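Pantothenate synthetase (Francisella tularensis subsp. tularensis, PDB 3N8H) probably catalyses the ATP-dependent condensation of pantoate with beta-alanine to form pantothenate by way of a pantoyl-adenylate intermediate. Local coordinates at residues I205-I208 and L209-D213. Residues are numbered along the deposited sequence; the frame is centred on the assembly and turned at random.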
ATOM      1  N   ILE A 205      30.485  13.172 -21.610  0.70 30.97           N
ATOM      2  CA  ILE A 205      30.154  11.850 -21.103  0.70 36.28           C
ATOM      3  C   ILE A 205      29.470  11.019 -22.204  0.70 38.45           C
ATOM      4  O   ILE A 205      29.800   9.844 -22.407  0.70 35.02           O
ATOM      5  CB  ILE A 205      29.219  11.930 -19.867  0.70 40.27           C
ATOM      6  CG1 ILE A 205      29.959  12.498 -18.649  0.70 42.47           C
ATOM      7  CG2 ILE A 205      28.613  10.548 -19.539  0.70 33.56           C
ATOM      8  CD1 ILE A 205      29.054  12.704 -17.433  0.70 30.62           C
ATOM      9  N   TYR A 206      28.515  11.631 -22.908  1.00 30.66           N
ATOM     10  CA  TYR A 206      27.754  10.906 -23.917  1.00 37.76           C
ATOM     11  C   TYR A 206      28.503  10.705 -25.241  1.00 38.28           C
ATOM     12  O   TYR A 206      28.157   9.817 -26.029  1.00 33.88           O
ATOM     13  CB  TYR A 206      26.355  11.493 -24.085  1.00 34.01           C
ATOM     14  CG  TYR A 206      25.470  10.925 -23.026  1.00 32.43           C
ATOM     15  CD1 TYR A 206      24.627   9.850 -23.293  1.00 32.90           C
ATOM     16  CD2 TYR A 206      25.552  11.391 -21.720  1.00 29.70           C
ATOM     17  CE1 TYR A 206      23.848   9.291 -22.286  1.00 33.40           C
ATOM     18  CE2 TYR A 206      24.792  10.836 -20.716  1.00 33.54           C
ATOM     19  CZ  TYR A 206      23.944   9.787 -21.008  1.00 31.30           C
ATOM     20  OH  TYR A 206      23.205   9.255 -19.991  1.00 28.72           O
ATOM     21  N   GLU A 207      29.545  11.501 -25.452  1.00 32.44           N
ATOM     22  CA  GLU A 207      30.410  11.321 -26.599  1.00 40.65           C
ATOM     23  C   GLU A 207      31.235  10.073 -26.325  1.00 39.22           C
ATOM     24  O   GLU A 207      31.522   9.286 -27.217  1.00 38.80           O
ATOM     25  CB  GLU A 207      31.314  12.545 -26.751  1.00 53.26           C
ATOM     26  CG  GLU A 207      32.080  12.630 -28.059  1.00 77.12           C
ATOM     27  CD  GLU A 207      32.817  13.960 -28.211  1.00 90.78           C
ATOM     28  OE1 GLU A 207      34.039  13.932 -28.492  1.00 94.20           O
ATOM     29  OE2 GLU A 207      32.177  15.029 -28.047  1.00 90.38           O
ATOM     30  N   ILE A 208      31.582   9.894 -25.060  1.00 29.26           N
ATOM     31  CA  ILE A 208      32.326   8.718 -24.608  1.00 34.58           C
ATOM     32  C   ILE A 208      31.461   7.466 -24.665  1.00 35.86           C
ATOM     33  O   ILE A 208      31.877   6.427 -25.166  1.00 41.39           O
ATOM     34  CB  ILE A 208      32.837   8.940 -23.169  1.00 35.77           C
ATOM     35  CG1 ILE A 208      33.923  10.029 -23.154  1.00 40.82           C
ATOM     36  CG2 ILE A 208      33.336   7.638 -22.552  1.00 41.83           C
ATOM     37  CD1 ILE A 208      34.350  10.443 -21.774  1.00 40.64           C
ATOM     38  N   LEU A 209      30.254   7.568 -24.139  1.00 32.26           N
ATOM     39  CA  LEU A 209      29.363   6.422 -24.112  1.00 35.24           C
ATOM     40  C   LEU A 209      29.084   5.903 -25.522  1.00 39.97           C
ATOM     41  O   LEU A 209      29.105   4.704 -25.760  1.00 39.97           O
ATOM     42  CB  LEU A 209      28.060   6.772 -23.378  1.00 32.86           C
ATOM     43  CG  LEU A 209      28.194   6.962 -21.851  1.00 26.78           C
ATOM     44  CD1 LEU A 209      26.908   7.563 -21.234  1.00 34.13           C
ATOM     45  CD2 LEU A 209      28.608   5.643 -21.160  1.00 32.24           C
ATOM     46  N   ARG A 210      28.839   6.815 -26.457  1.00 44.66           N
ATOM     47  CA  ARG A 210      28.514   6.439 -27.840  1.00 48.27           C
ATOM     48  C   ARG A 210      29.619   5.681 -28.569  1.00 44.38           C
ATOM     49  O   ARG A 210      29.339   4.892 -29.462  1.00 53.89           O
ATOM     50  CB  ARG A 210      28.113   7.668 -28.648  1.00 45.60           C
ATOM     51  CG  ARG A 210      26.653   7.939 -28.521  1.00 41.45           C
ATOM     52  CD  ARG A 210      26.179   9.013 -29.465  1.00 48.14           C
ATOM     53  NE  ARG A 210      24.729   9.106 -29.359  1.00 54.22           N
ATOM     54  CZ  ARG A 210      24.009  10.132 -29.787  1.00 47.96           C
ATOM     55  NH1 ARG A 210      24.602  11.165 -30.370  1.00 43.35           N
ATOM     56  NH2 ARG A 210      22.693  10.107 -29.633  1.00 42.78           N
ATOM     57  N   GLN A 211      30.865   5.936 -28.193  1.00 45.11           N
ATOM     58  CA  GLN A 211      32.008   5.216 -28.744  1.00 49.09           C
ATOM     59  C   GLN A 211      32.385   3.937 -27.985  1.00 45.29           C
ATOM     60  O   GLN A 211      33.363   3.289 -28.333  1.00 48.21           O
ATOM     61  CB  GLN A 211      33.239   6.130 -28.762  1.00 60.24           C
ATOM     62  CG  GLN A 211      33.018   7.465 -29.443  1.00 75.91           C
ATOM     63  CD  GLN A 211      34.212   8.385 -29.292  1.00 88.86           C
ATOM     64  OE1 GLN A 211      35.077   8.160 -28.445  1.00 94.81           O
ATOM     65  NE2 GLN A 211      34.264   9.428 -30.113  1.00 91.19           N
ATOM     66  N   ASP A 212      31.648   3.579 -26.939  1.00 42.90           N
ATOM     67  CA  ASP A 212      32.098   2.485 -26.076  1.00 44.04           C
ATOM     68  C   ASP A 212      31.410   1.172 -26.380  1.00 46.91           C
ATOM     69  O   ASP A 212      30.275   1.162 -26.849  1.00 38.91           O
ATOM     70  CB  ASP A 212      31.906   2.821 -24.593  1.00 43.23           C
ATOM     71  CG  ASP A 212      33.046   2.306 -23.741  1.00 46.43           C
ATOM     72  OD1 ASP A 212      34.084   2.993 -23.688  1.00 45.42           O
ATOM     73  OD2 ASP A 212      32.919   1.211 -23.149  1.00 49.32           O
ATOM     74  N   ASP A 213      32.108   0.065 -26.109  1.00 48.62           N
ATOM     75  CA  ASP A 213      31.522  -1.260 -26.263  1.00 51.84           C
ATOM     76  C   ASP A 213      31.174  -1.871 -24.911  1.00 53.63           C
ATOM     77  O   ASP A 213      30.535  -2.923 -24.844  1.00 53.91           O
ATOM     78  CB  ASP A 213      32.418  -2.201 -27.090  1.00 60.26           C
ATOM     79  CG  ASP A 213      33.775  -2.461 -26.446  1.00 64.18           C
ATOM     80  OD1 ASP A 213      33.945  -2.193 -25.238  1.00 60.49           O
ATOM     81  OD2 ASP A 213      34.681  -2.942 -27.165  1.00 73.87           O
TER
HETATM   82  O   HOH W   1      34.171   5.182 -25.351  1.00 43.79           O
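Leu209 lays one methyl on the ring of Tyr206 three residues before it, a compact example of how the last turn of a helix packs its apolar side while one late carbonyl turns to water. The methyl, CD1, stands 3.6 Å from the centroid of the Tyr206 ring and almost straight over it, a CH-pi contact on the middle of the face. In Leu209, chi1 of -71° sets CG anti to the carbonyl carbon and the extended chi2 carries CD1 onward; the side chains of Leu209 and Ile205 lie side by side, with Leu209 CD1 3.8 Å from Ile205 CG2. Around this cluster Ile205 continues to Phe245 and Ile247 of strand 240-247, while Leu209 meets Ile224 and Ile208 meets Leu220 and Lys223, all three on helix 217-225, so the turn packs between sheet and helix in the C-terminal part of the chain.

Beneath the side chains the alpha-helical pattern is running out. Leu209 N gives a 2.9 Å bond to Ile205 O, and Arg210 N reaches Tyr206 O from well above the carbonyl plane, 44° out of it. One residue on, the spacing shortens: Gln211 N makes only a weak bond to Ile208 O, bent to 129° at the hydrogen, and Asp212 N turns back to Leu209 O. Ile208 O gains a second, shorter partner in a water that donates to it at 2.6 Å and to Asp212 OD1 at 2.8 Å. Asp212 OD2 accepts from Phe214 N, so both oxygens of that carboxylate are engaged where the chain leaves the helix.

The chemistry thus divides by side: the Leu209 methyl covers one face of the Tyr206 ring while a hydrogen bond to Asp254 holds its hydroxyl, together probably limiting the ring's movement, and a water shared with Asp212 adds a bond to a carbonyl that receives only a weak one from the backbone.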